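Local coordinates for protein NAD nucleotidase (Haemophilus influenzae, PDB 3ZTV) that degrades NAD to adenosine and nicotinamide riboside in the periplasm, acting as a zinc-dependent pyrophosphatase and 5'-nucleotidase with greatest activity on AMP, at residues Val89-Asn94 against Leu119-Leu124; Ala107-Leu112 against Lys132-Tyr137; Ala126-Asp131 against Lys172-Tyr177; Asn397-Val402 against Leu436-Met441. All blocks are in the same frame, centred on the assembly; numbering follows the deposited sequence.

Contact 1: Val89-Asn94 against Leu119-Leu124; sequences VMNAGN and LKIPVL
M90 curls round one methyl of L119: L119 CD1 lies 3.9 Å from M90 CB and 4.0 Å from M90 CE, with the sulfur passing close as well. The bend at chi3 (77°) turns the thioether back over that methyl, and the two side chains cross obliquely rather than running alongside. On the next residue, the flat amide of N91 leans across the backbone of K120. K120 N donates to N91 OD1 at 2.8 Å with an almost straight N-H...O angle of 169°, the donor being tilted out of the carbonyl plane; N91 ND2 is bonded to P118 O, so both ends of the amide are held and its rotation is fixed. These contacts seat the end of helix 84-93 on the segment that leads into 123-124, the edge strand of a mixed sheet in the calcineurin-like phosphoesterase domain. M90, L119 and I121 all also pack on F98 of the adjacent strand 97-99. I121 points at the helix end, where its CD1 comes within 3.8 Å of M90 O and 4.2 Å of N94 CA. N94 is the first residue to leave helical geometry, with a positive phi of 50°, and its carbonyl oxygen is bonded to R57.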
loop_
_atom_site.group_PDB
_atom_site.type_symbol
_atom_site.label_atom_id
_atom_site.label_comp_id
_atom_site.label_asym_id
_atom_site.label_seq_id
_atom_site.Cartn_x
_atom_site.Cartn_y
_atom_site.Cartn_z
ATOM N N VAL A 89 3.732 2.355 36.449
ATOM C CA VAL A 89 2.656 1.398 36.724
ATOM C C VAL A 89 2.648 0.240 35.719
ATOM O O VAL A 89 2.333 -0.903 36.078
ATOM C CB VAL A 89 1.265 2.062 36.880
ATOM C CG1 VAL A 89 1.278 3.081 38.045
ATOM C CG2 VAL A 89 0.815 2.725 35.586
ATOM N N MET A 90 3.025 0.519 34.476
ATOM C CA MET A 90 3.170 -0.543 33.475
ATOM C C MET A 90 4.276 -1.515 33.864
ATOM O O MET A 90 4.099 -2.735 33.792
ATOM C CB MET A 90 3.451 0.061 32.096
ATOM C CG MET A 90 2.255 0.789 31.505
ATOM S SD MET A 90 2.651 1.812 30.067
ATOM C CE MET A 90 2.803 0.579 28.765
ATOM N N ASN A 91 5.419 -0.980 34.298
ATOM C CA ASN A 91 6.515 -1.823 34.757
ATOM C C ASN A 91 6.052 -2.727 35.896
ATOM O O ASN A 91 6.402 -3.909 35.942
ATOM C CB ASN A 91 7.695 -0.966 35.209
ATOM C CG ASN A 91 8.451 -0.350 34.045
ATOM O OD1 ASN A 91 8.285 -0.755 32.891
ATOM N ND2 ASN A 91 9.304 0.620 34.344
ATOM N N ALA A 92 5.256 -2.170 36.807
ATOM C CA ALA A 92 4.765 -2.914 37.966
ATOM C C ALA A 92 3.803 -4.038 37.587
ATOM O O ALA A 92 3.597 -4.975 38.365
ATOM C CB ALA A 92 4.114 -1.969 38.974
ATOM N N GLY A 93 3.207 -3.943 36.400
ATOM C CA GLY A 93 2.340 -4.988 35.892
ATOM C C GLY A 93 3.060 -6.102 35.152
ATOM O O GLY A 93 2.447 -7.114 34.812
ATOM N N ASN A 94 4.353 -5.917 34.881
ATOM C CA ASN A 94 5.146 -6.947 34.211
ATOM C C ASN A 94 4.485 -7.498 32.945
ATOM O O ASN A 94 4.427 -8.711 32.723
ATOM C CB ASN A 94 5.492 -8.077 35.185
ATOM C CG ASN A 94 6.433 -7.624 36.279
ATOM O OD1 ASN A 94 6.053 -7.539 37.449
ATOM N ND2 ASN A 94 7.665 -7.315 35.903
ATOM N N LEU A 119 10.415 2.911 30.557
ATOM C CA LEU A 119 9.586 1.723 30.319
ATOM C C LEU A 119 10.454 0.489 30.090
ATOM O O LEU A 119 11.338 0.499 29.227
ATOM C CB LEU A 119 8.647 1.962 29.129
ATOM C CG LEU A 119 7.660 0.845 28.800
ATOM C CD1 LEU A 119 6.619 0.740 29.894
ATOM C CD2 LEU A 119 7.001 1.094 27.454
ATOM N N LYS A 120 10.219 -0.569 30.862
ATOM C CA LYS A 120 11.016 -1.786 30.733
ATOM C C LYS A 120 10.258 -2.935 30.055
ATOM O O LYS A 120 10.796 -4.034 29.886
ATOM C CB LYS A 120 11.563 -2.212 32.099
ATOM C CG LYS A 120 12.452 -1.148 32.745
ATOM C CD LYS A 120 13.513 -0.659 31.759
ATOM C CE LYS A 120 14.266 0.554 32.281
ATOM N NZ LYS A 120 15.169 1.135 31.245
ATOM N N ILE A 121 9.019 -2.671 29.660
ATOM C CA ILE A 121 8.218 -3.633 28.911
ATOM C C ILE A 121 8.691 -3.658 27.446
ATOM O O ILE A 121 8.781 -2.605 26.819
ATOM C CB ILE A 121 6.725 -3.218 28.947
ATOM C CG1 ILE A 121 6.230 -3.027 30.395
ATOM C CG2 ILE A 121 5.865 -4.201 28.174
ATOM C CD1 ILE A 121 6.586 -4.164 31.355
ATOM N N PRO A 122 8.976 -4.850 26.890
ATOM C CA PRO A 122 9.363 -4.902 25.471
ATOM C C PRO A 122 8.314 -4.283 24.554
ATOM O O PRO A 122 7.114 -4.535 24.723
ATOM C CB PRO A 122 9.478 -6.398 25.200
ATOM C CG PRO A 122 9.894 -6.975 26.522
ATOM C CD PRO A 122 9.130 -6.160 27.551
ATOM N N VAL A 123 8.764 -3.488 23.585
ATOM C CA VAL A 123 7.864 -2.770 22.689
ATOM C C VAL A 123 7.919 -3.377 21.281
ATOM O O VAL A 123 9.007 -3.662 20.757
ATOM C CB VAL A 123 8.215 -1.262 22.628
ATOM C CG1 VAL A 123 7.215 -0.517 21.775
ATOM C CG2 VAL A 123 8.290 -0.660 24.030
ATOM N N LEU A 124 6.750 -3.566 20.665
ATOM C CA LEU A 124 6.651 -4.085 19.299
ATOM C C LEU A 124 5.888 -3.134 18.382
ATOM O O LEU A 124 4.849 -2.587 18.774
ATOM C CB LEU A 124 5.914 -5.424 19.299
ATOM C CG LEU A 124 6.426 -6.526 20.217
ATOM C CD1 LEU A 124 5.463 -7.719 20.186
ATOM C CD2 LEU A 124 7.826 -6.945 19.817
#

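Contact 2: Ala107-Leu112 against Lys132-Tyr137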
loop_
_atom_site.group_PDB
_atom_site.type_symbol
_atom_site.label_atom_id
_atom_site.label_comp_id
_atom_site.label_asym_id
_atom_site.label_seq_id
_atom_site.Cartn_x
_atom_site.Cartn_y
_atom_site.Cartn_z
ATOM N N ALA A 107 3.267 14.085 21.589
ATOM C CA ALA A 107 4.294 15.060 21.953
ATOM C C ALA A 107 5.567 14.836 21.132
ATOM O O ALA A 107 6.680 15.088 21.599
ATOM C CB ALA A 107 4.573 15.009 23.464
ATOM N N GLY A 108 5.396 14.349 19.905
ATOM C CA GLY A 108 6.519 14.152 19.008
ATOM C C GLY A 108 7.395 12.972 19.370
ATOM O O GLY A 108 7.102 12.233 20.310
ATOM N N ASN A 109 8.477 12.782 18.623
ATOM C CA ASN A 109 9.408 11.711 18.937
ATOM C C ASN A 109 9.997 11.919 20.323
ATOM O O ASN A 109 10.292 10.967 21.047
ATOM C CB ASN A 109 10.538 11.659 17.912
ATOM C CG ASN A 109 10.076 11.227 16.529
ATOM O OD1 ASN A 109 8.898 10.987 16.284
ATOM N ND2 ASN A 109 11.028 11.144 15.605
ATOM N N GLU A 110 10.196 13.192 20.662
ATOM C CA GLU A 110 10.732 13.592 21.954
ATOM C C GLU A 110 9.855 13.078 23.100
ATOM O O GLU A 110 10.348 12.503 24.072
ATOM C CB GLU A 110 10.847 15.120 22.009
ATOM C CG GLU A 110 11.844 15.732 21.014
ATOM C CD GLU A 110 11.373 15.729 19.557
ATOM O OE1 GLU A 110 10.153 15.613 19.282
ATOM O OE2 GLU A 110 12.248 15.868 18.674
ATOM N N GLY A 111 8.547 13.264 22.970
ATOM C CA GLY A 111 7.625 12.786 23.981
ATOM C C GLY A 111 7.604 11.270 24.084
ATOM O O GLY A 111 7.514 10.718 25.179
ATOM N N LEU A 112 7.691 10.575 22.951
ATOM C CA LEU A 112 7.690 9.117 22.998
ATOM C C LEU A 112 8.962 8.608 23.667
ATOM O O LEU A 112 8.928 7.664 24.451
ATOM C CB LEU A 112 7.525 8.512 21.601
ATOM C CG LEU A 112 7.481 6.982 21.560
ATOM C CD1 LEU A 112 6.512 6.421 22.601
ATOM C CD2 LEU A 112 7.127 6.499 20.158
ATOM N N LYS A 132 17.725 5.529 10.764
ATOM C CA LYS A 132 18.926 5.471 11.580
ATOM C C LYS A 132 19.164 6.699 12.457
ATOM O O LYS A 132 19.536 6.564 13.621
ATOM C CB LYS A 132 20.129 5.237 10.665
ATOM C CG LYS A 132 21.470 5.239 11.372
ATOM C CD LYS A 132 22.601 5.057 10.371
ATOM C CE LYS A 132 23.943 4.887 11.058
ATOM N NZ LYS A 132 24.970 4.414 10.087
ATOM N N SER A 133 18.933 7.887 11.915
ATOM C CA SER A 133 19.254 9.108 12.655
ATOM C C SER A 133 18.161 9.493 13.653
ATOM O O SER A 133 18.356 10.382 14.477
ATOM C CB SER A 133 19.559 10.270 11.698
ATOM O OG SER A 133 20.895 10.212 11.211
ATOM N N SER A 134 17.017 8.821 13.591
ATOM C CA SER A 134 15.922 9.107 14.509
ATOM C C SER A 134 16.321 8.845 15.956
ATOM O O SER A 134 17.052 7.902 16.257
ATOM C CB SER A 134 14.713 8.241 14.159
ATOM O OG SER A 134 13.610 8.539 15.007
ATOM N N ILE A 135 15.817 9.673 16.866
ATOM C CA ILE A 135 16.043 9.428 18.284
ATOM C C ILE A 135 15.301 8.168 18.754
ATOM O O ILE A 135 15.565 7.645 19.834
ATOM C CB ILE A 135 15.670 10.658 19.168
ATOM C CG1 ILE A 135 14.164 10.941 19.159
ATOM C CG2 ILE A 135 16.471 11.898 18.740
ATOM C CD1 ILE A 135 13.794 12.139 20.031
ATOM N N LEU A 136 14.402 7.661 17.909
ATOM C CA LEU A 136 13.651 6.431 18.208
ATOM C C LEU A 136 14.246 5.179 17.563
ATOM O O LEU A 136 13.681 4.088 17.683
ATOM C CB LEU A 136 12.190 6.582 17.798
ATOM C CG LEU A 136 11.460 7.739 18.481
ATOM C CD1 LEU A 136 10.093 7.931 17.866
ATOM C CD2 LEU A 136 11.356 7.521 19.992
ATOM N N TYR A 137 15.368 5.318 16.866
ATOM C CA TYR A 137 16.012 4.174 16.233
ATOM C C TYR A 137 16.314 3.092 17.268
ATOM O O TYR A 137 16.811 3.386 18.351
ATOM C CB TYR A 137 17.302 4.618 15.543
ATOM C CG TYR A 137 17.917 3.548 14.669
ATOM C CD1 TYR A 137 17.237 3.054 13.560
ATOM C CD2 TYR A 137 19.176 3.037 14.946
ATOM C CE1 TYR A 137 17.797 2.077 12.750
ATOM C CE2 TYR A 137 19.745 2.058 14.136
ATOM C CZ TYR A 137 19.048 1.584 13.045
ATOM O OH TYR A 137 19.606 0.614 12.239
HETATM O O HOH W 1 13.945 11.813 15.793
#
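L136 lays its CD1 methyl over a face of the N109 amide, 3.6 Å from N109 CG and at nearly the same distance from its oxygen. The same methyl meets L112 CD2 at 4.0 Å, where the two leucine side chains cross at about a right angle. I135 reaches the helix backbone instead: its CG1 occupies the crowded position between backbone N and carbonyl carbon (chi1 67°), which carries CD1 to 3.8 Å from both N109 C and E110 N. Between the two segments a water accepts from N109 ND2 and from I135 N, each at 3.0 Å. With OD1 bonded to G171 N and ND2 to the water, the amide cannot easily turn under L136. L136 is placed in turn by S134, whose OG accepts from L136 N at 3.1 Å and is also bonded to D173. Beyond this shell, V174 and F105 pack on L136, and K132 N is bonded to N255 of the second subunit. The loop segment is thus an ST turn at S134 combined with a type I beta turn from S134 to Y137, set against the N-terminal part of helix 108-116 in the phosphoesterase domain.

Contact 3: Ala126-Asp131 against Lys172-Tyr177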
loop_
_atom_site.group_PDB
_atom_site.type_symbol
_atom_site.label_atom_id
_atom_site.label_comp_id
_atom_site.label_asym_id
_atom_site.label_seq_id
_atom_site.Cartn_x
_atom_site.Cartn_y
_atom_site.Cartn_z
ATOM N N ALA A 126 5.577 -3.295 13.914
ATOM C CA ALA A 126 6.139 -3.746 12.642
ATOM C C ALA A 126 5.947 -2.765 11.486
ATOM O O ALA A 126 6.683 -2.843 10.510
ATOM C CB ALA A 126 5.568 -5.112 12.263
ATOM N N ASN A 127 4.977 -1.856 11.580
ATOM C CA ASN A 127 4.686 -0.943 10.474
ATOM C C ASN A 127 5.060 0.511 10.795
ATOM O O ASN A 127 4.690 1.432 10.054
ATOM C CB ASN A 127 3.225 -1.049 10.003
ATOM C CG ASN A 127 2.227 -0.548 11.036
ATOM O OD1 ASN A 127 2.430 -0.694 12.240
ATOM N ND2 ASN A 127 1.135 0.024 10.558
ATOM N N VAL A 128 5.783 0.714 11.901
ATOM C CA VAL A 128 6.281 2.029 12.292
ATOM C C VAL A 128 7.788 1.857 12.450
ATOM O O VAL A 128 8.251 1.167 13.366
ATOM C CB VAL A 128 5.634 2.503 13.605
ATOM C CG1 VAL A 128 6.092 3.919 13.931
ATOM C CG2 VAL A 128 4.107 2.426 13.507
ATOM N N ILE A 129 8.562 2.450 11.544
ATOM C CA ILE A 129 9.979 2.106 11.423
ATOM C C ILE A 129 10.856 3.370 11.372
ATOM O O ILE A 129 10.832 4.105 10.386
ATOM C CB ILE A 129 10.253 1.214 10.165
ATOM C CG1 ILE A 129 9.306 0.008 10.130
ATOM C CG2 ILE A 129 11.686 0.718 10.178
ATOM C CD1 ILE A 129 9.495 -0.890 8.884
ATOM N N PRO A 130 11.625 3.636 12.444
ATOM C CA PRO A 130 12.455 4.846 12.428
ATOM C C PRO A 130 13.735 4.679 11.615
ATOM O O PRO A 130 14.364 3.612 11.634
ATOM C CB PRO A 130 12.795 5.052 13.908
ATOM C CG PRO A 130 11.709 4.335 14.655
ATOM C CD PRO A 130 11.462 3.112 13.809
ATOM N N ASP A 131 14.114 5.744 10.912
ATOM C CA ASP A 131 15.393 5.801 10.219
ATOM C C ASP A 131 16.530 5.847 11.237
ATOM O O ASP A 131 16.318 6.168 12.415
ATOM C CB ASP A 131 15.463 7.030 9.301
ATOM C CG ASP A 131 14.520 6.942 8.114
ATOM O OD1 ASP A 131 14.182 5.831 7.682
ATOM O OD2 ASP A 131 14.142 8.007 7.582
ATOM N N LYS A 172 9.468 13.239 11.056
ATOM C CA LYS A 172 9.587 12.847 9.653
ATOM C C LYS A 172 10.505 11.643 9.449
ATOM O O LYS A 172 10.447 10.982 8.411
ATOM C CB LYS A 172 10.066 14.030 8.798
ATOM C CG LYS A 172 11.568 14.321 8.876
ATOM C CD LYS A 172 12.009 14.679 10.284
ATOM C CE LYS A 172 13.406 15.295 10.316
ATOM N NZ LYS A 172 14.493 14.350 9.914
ATOM N N ASP A 173 11.359 11.359 10.428
ATOM C CA ASP A 173 12.285 10.236 10.324
ATOM C C ASP A 173 11.662 8.911 10.765
ATOM O O ASP A 173 12.360 7.901 10.872
ATOM C CB ASP A 173 13.600 10.505 11.070
ATOM C CG ASP A 173 13.400 10.818 12.545
ATOM O OD1 ASP A 173 12.453 10.289 13.165
ATOM O OD2 ASP A 173 14.217 11.596 13.093
ATOM N N VAL A 174 10.361 8.936 11.039
ATOM C CA VAL A 174 9.605 7.714 11.329
ATOM C C VAL A 174 8.712 7.384 10.141
ATOM O O VAL A 174 7.868 8.185 9.760
ATOM C CB VAL A 174 8.736 7.880 12.582
ATOM C CG1 VAL A 174 7.980 6.580 12.867
ATOM C CG2 VAL A 174 9.611 8.264 13.764
ATOM N N LYS A 175 8.906 6.203 9.555
ATOM C CA LYS A 175 8.154 5.795 8.373
ATOM C C LYS A 175 7.038 4.811 8.732
ATOM O O LYS A 175 7.226 3.906 9.551
ATOM C CB LYS A 175 9.105 5.190 7.330
ATOM C CG LYS A 175 9.769 6.206 6.380
ATOM C CD LYS A 175 10.505 7.317 7.107
ATOM C CE LYS A 175 11.247 8.234 6.128
ATOM N NZ LYS A 175 12.445 7.582 5.499
ATOM N N PHE A 176 5.878 5.011 8.115
ATOM C CA PHE A 176 4.698 4.180 8.372
ATOM C C PHE A 176 4.337 3.353 7.142
ATOM O O PHE A 176 4.455 3.829 6.013
ATOM C CB PHE A 176 3.497 5.062 8.727
ATOM C CG PHE A 176 3.590 5.715 10.083
ATOM C CD1 PHE A 176 4.413 6.819 10.295
ATOM C CD2 PHE A 176 2.846 5.228 11.153
ATOM C CE1 PHE A 176 4.490 7.415 11.553
ATOM C CE2 PHE A 176 2.925 5.824 12.408
ATOM C CZ PHE A 176 3.750 6.917 12.602
ATOM N N TYR A 177 3.863 2.130 7.369
ATOM C CA TYR A 177 3.476 1.208 6.302
ATOM C C TYR A 177 2.062 0.662 6.505
ATOM O O TYR A 177 1.586 0.502 7.639
ATOM C CB TYR A 177 4.528 0.097 6.174
ATOM C CG TYR A 177 5.845 0.697 5.738
ATOM C CD1 TYR A 177 6.122 0.904 4.389
ATOM C CD2 TYR A 177 6.780 1.142 6.670
ATOM C CE1 TYR A 177 7.309 1.499 3.982
ATOM C CE2 TYR A 177 7.968 1.735 6.273
ATOM C CZ TYR A 177 8.226 1.914 4.932
ATOM O OH TYR A 177 9.405 2.527 4.544
#
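D131 and K175 form a salt bridge, NZ to OD2 at 2.7 Å, that uses the syn lone pair of the carboxylate; bends at chi2 and chi4 bring the lysine end across to the aspartate at about a right angle. It ties the residue just after strand 128-130 to the middle of strand 174-176 in a two-stranded antiparallel sheet, whose short axes run at 153° to each other. I129 and K175 are its hydrogen-bonded pair, with I129 N to K175 O at 2.8 Å and K175 N to I129 O at 3.0 Å. Beyond the strands the pairing continues: D131 N bonds to D173 O at 2.8 Å, and Y177 N bonds to N127 O. N127 ND2 returns a bond to Y177 O at 3.0 Å, while N127 OD1 is bonded to D159 N, a pairing that keeps the side chain from rotating. V128, V174 and F176 share one face of the sheet. V128 CG1 sits over the F176 ring as a CH-pi contact, 4.3 Å from the centroid, and is pressed to 3.4 Å from V174 CG1, tighter than usual for two methyls. I129 and K175 occupy the other face, toward which N188 and P254 of the second subunit pack. There the I129 and Y177 side chains cross at about a right angle, I129 CD1 lying 4.0 Å from Y177 CE2.

Contact 4: Asn397-Val402 against Leu436-Met441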
loop_
_atom_site.group_PDB
_atom_site.type_symbol
_atom_site.label_atom_id
_atom_site.label_comp_id
_atom_site.label_asym_id
_atom_site.label_seq_id
_atom_site.Cartn_x
_atom_site.Cartn_y
_atom_site.Cartn_z
ATOM N N ASN A 397 -5.834 24.423 17.635
ATOM C CA ASN A 397 -4.407 24.170 17.784
ATOM C C ASN A 397 -4.019 22.689 17.884
ATOM O O ASN A 397 -2.861 22.342 17.683
ATOM C CB ASN A 397 -3.885 24.928 19.007
ATOM C CG ASN A 397 -2.424 24.646 19.295
ATOM O OD1 ASN A 397 -1.538 25.113 18.580
ATOM N ND2 ASN A 397 -2.163 23.893 20.363
ATOM N N GLU A 398 -4.978 21.819 18.183
ATOM C CA GLU A 398 -4.677 20.400 18.389
ATOM C C GLU A 398 -4.209 19.655 17.140
ATOM O O GLU A 398 -3.229 18.908 17.195
ATOM C CB GLU A 398 -5.887 19.667 18.973
ATOM C CG GLU A 398 -6.111 19.896 20.459
ATOM C CD GLU A 398 -5.178 19.083 21.337
ATOM O OE1 GLU A 398 -4.203 18.497 20.823
ATOM O OE2 GLU A 398 -5.433 19.024 22.557
ATOM N N LEU A 399 -4.915 19.849 16.028
ATOM C CA LEU A 399 -4.710 19.047 14.820
ATOM C C LEU A 399 -4.230 19.899 13.655
ATOM O O LEU A 399 -4.893 20.857 13.268
ATOM C CB LEU A 399 -6.011 18.348 14.417
ATOM C CG LEU A 399 -6.694 17.474 15.471
ATOM C CD1 LEU A 399 -7.964 16.858 14.916
ATOM C CD2 LEU A 399 -5.750 16.390 15.963
ATOM N N LYS A 400 -3.094 19.536 13.077
ATOM C CA LYS A 400 -2.565 20.299 11.942
ATOM C C LYS A 400 -3.502 20.265 10.733
ATOM O O LYS A 400 -3.441 21.134 9.862
ATOM C CB LYS A 400 -1.172 19.799 11.548
ATOM C CG LYS A 400 -1.104 18.323 11.175
ATOM C CD LYS A 400 0.329 17.914 10.851
ATOM C CE LYS A 400 0.469 16.406 10.730
ATOM N NZ LYS A 400 0.211 15.713 12.032
ATOM N N THR A 401 -4.378 19.268 10.703
ATOM C CA THR A 401 -5.269 19.023 9.578
ATOM C C THR A 401 -6.567 19.831 9.620
ATOM O O THR A 401 -7.229 20.006 8.603
ATOM C CB THR A 401 -5.649 17.538 9.532
ATOM O OG1 THR A 401 -6.120 17.139 10.827
ATOM C CG2 THR A 401 -4.439 16.687 9.152
ATOM N N VAL A 402 -6.944 20.306 10.800
ATOM C CA VAL A 402 -8.251 20.936 10.974
ATOM C C VAL A 402 -8.351 22.327 10.338
ATOM O O VAL A 402 -7.463 23.163 10.506
ATOM C CB VAL A 402 -8.642 20.983 12.470
ATOM C CG1 VAL A 402 -9.857 21.873 12.694
ATOM C CG2 VAL A 402 -8.909 19.574 12.980
ATOM N N LEU A 436 -12.207 16.439 21.812
ATOM C CA LEU A 436 -12.323 16.996 20.469
ATOM C C LEU A 436 -12.829 15.930 19.493
ATOM O O LEU A 436 -12.321 14.800 19.476
ATOM C CB LEU A 436 -10.968 17.526 20.015
ATOM C CG LEU A 436 -10.869 18.127 18.612
ATOM C CD1 LEU A 436 -11.692 19.398 18.491
ATOM C CD2 LEU A 436 -9.416 18.422 18.296
ATOM N N TYR A 437 -13.814 16.300 18.675
ATOM C CA TYR A 437 -14.469 15.401 17.724
ATOM C C TYR A 437 -14.418 16.067 16.345
ATOM O O TYR A 437 -14.664 17.274 16.241
ATOM C CB TYR A 437 -15.933 15.202 18.143
ATOM C CG TYR A 437 -16.582 13.979 17.530
ATOM C CD1 TYR A 437 -17.028 13.987 16.215
ATOM C CD2 TYR A 437 -16.717 12.806 18.260
ATOM C CE1 TYR A 437 -17.600 12.858 15.647
ATOM C CE2 TYR A 437 -17.283 11.677 17.700
ATOM C CZ TYR A 437 -17.724 11.712 16.393
ATOM O OH TYR A 437 -18.293 10.592 15.819
ATOM N N THR A 438 -14.102 15.320 15.286
ATOM C CA THR A 438 -14.065 15.926 13.950
ATOM C C THR A 438 -15.021 15.287 12.958
ATOM O O THR A 438 -15.347 14.102 13.057
ATOM C CB THR A 438 -12.638 15.939 13.318
ATOM O OG1 THR A 438 -12.221 14.599 13.011
ATOM C CG2 THR A 438 -11.626 16.595 14.246
ATOM N N TYR A 439 -15.444 16.096 11.989
ATOM C CA TYR A 439 -16.183 15.649 10.816
ATOM C C TYR A 439 -15.541 16.241 9.572
ATOM O O TYR A 439 -14.961 17.327 9.615
ATOM C CB TYR A 439 -17.627 16.148 10.851
ATOM C CG TYR A 439 -18.519 15.510 11.890
ATOM C CD1 TYR A 439 -18.862 14.164 11.810
ATOM C CD2 TYR A 439 -19.060 16.263 12.930
ATOM C CE1 TYR A 439 -19.687 13.582 12.744
ATOM C CE2 TYR A 439 -19.897 15.687 13.870
ATOM C CZ TYR A 439 -20.208 14.344 13.765
ATOM O OH TYR A 439 -21.028 13.759 14.692
ATOM N N LYS A 440 -15.662 15.527 8.456
ATOM C CA LYS A 440 -15.246 16.043 7.156
ATOM C C LYS A 440 -16.532 16.385 6.415
ATOM O O LYS A 440 -17.314 15.494 6.096
ATOM C CB LYS A 440 -14.459 14.978 6.390
ATOM C CG LYS A 440 -13.900 15.442 5.053
ATOM C CD LYS A 440 -12.715 16.372 5.233
ATOM C CE LYS A 440 -11.994 16.595 3.912
ATOM N NZ LYS A 440 -10.892 17.586 4.035
ATOM N N MET A 441 -16.771 17.670 6.168
ATOM C CA MET A 441 -18.101 18.119 5.766
ATOM C C MET A 441 -18.052 19.330 4.841
ATOM O O MET A 441 -17.201 20.207 4.987
ATOM C CB MET A 441 -18.941 18.437 7.012
ATOM C CG MET A 441 -18.323 19.492 7.925
ATOM S SD MET A 441 -19.136 19.699 9.532
ATOM C CE MET A 441 -20.732 20.340 9.043
#
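E398 brings its CB to 3.8 Å from L436 CD2, while its flat carboxylate turns elsewhere: a bend at chi2 (-78°) directs one oxygen into a salt bridge with K551 and the other to a hydrogen bond with S548 OG. The other flat groups, Y437 and Y439, belong to the strand itself and take no part across the contact. One face of the Y439 ring receives Y437 CD1, 4.0 Å above the plane and offset toward the rim, and Y439 OH is bonded to A518 O. The setting is the mixed sheet of the 5'-nucleotidase C-terminal domain, where strand 435-442 runs between strands 508-514 and 539-544. Alternation along this strand puts L436 and T438 toward the loop 397-402 and Y437 away from it. The loop follows helix 386-396 and turns into strand 404-408 through a type I beta turn from L399 to V402, with V402 N bonded to L399 O at 3.3 Å. From this turn L399 reaches toward two partners, meeting both tip to tip: its CD1 is 4.0 Å from L436 CD2 and 3.7 Å from T438 CG2. The contact across the segments is wholly apolar, and L543 and L510 of the flanking strands extend it, the former against L399 and the latter against V402 and T438. At the far end of the turn, V402 CG2 lies 4.2 Å from T438 CG2.

How the contacts relate
Contacts 1, 2 and 3 belong to the phosphoesterase domain, contact 4 to the C-terminal domain. Contacts 2 and 3 are directly joined: their centres are 10 Å apart, Y137 CD1 packs 3.4 Å from D131 O, and both reach the second subunit. Contact 1 is 19 Å from contact 2 between centres and does not touch it, but helix 108-116 leads along the chain to strand 123-124. Contact 4 approaches contacts 2 and 3 to about 9 Å between nearest atoms. None of the four reaches the metal site directly: the side chains of M90, L112, F176 and L399 lie about 13, 13, 11 and 12 Å from a bound zinc ion, and that of L436 about 12 Å from adenosine.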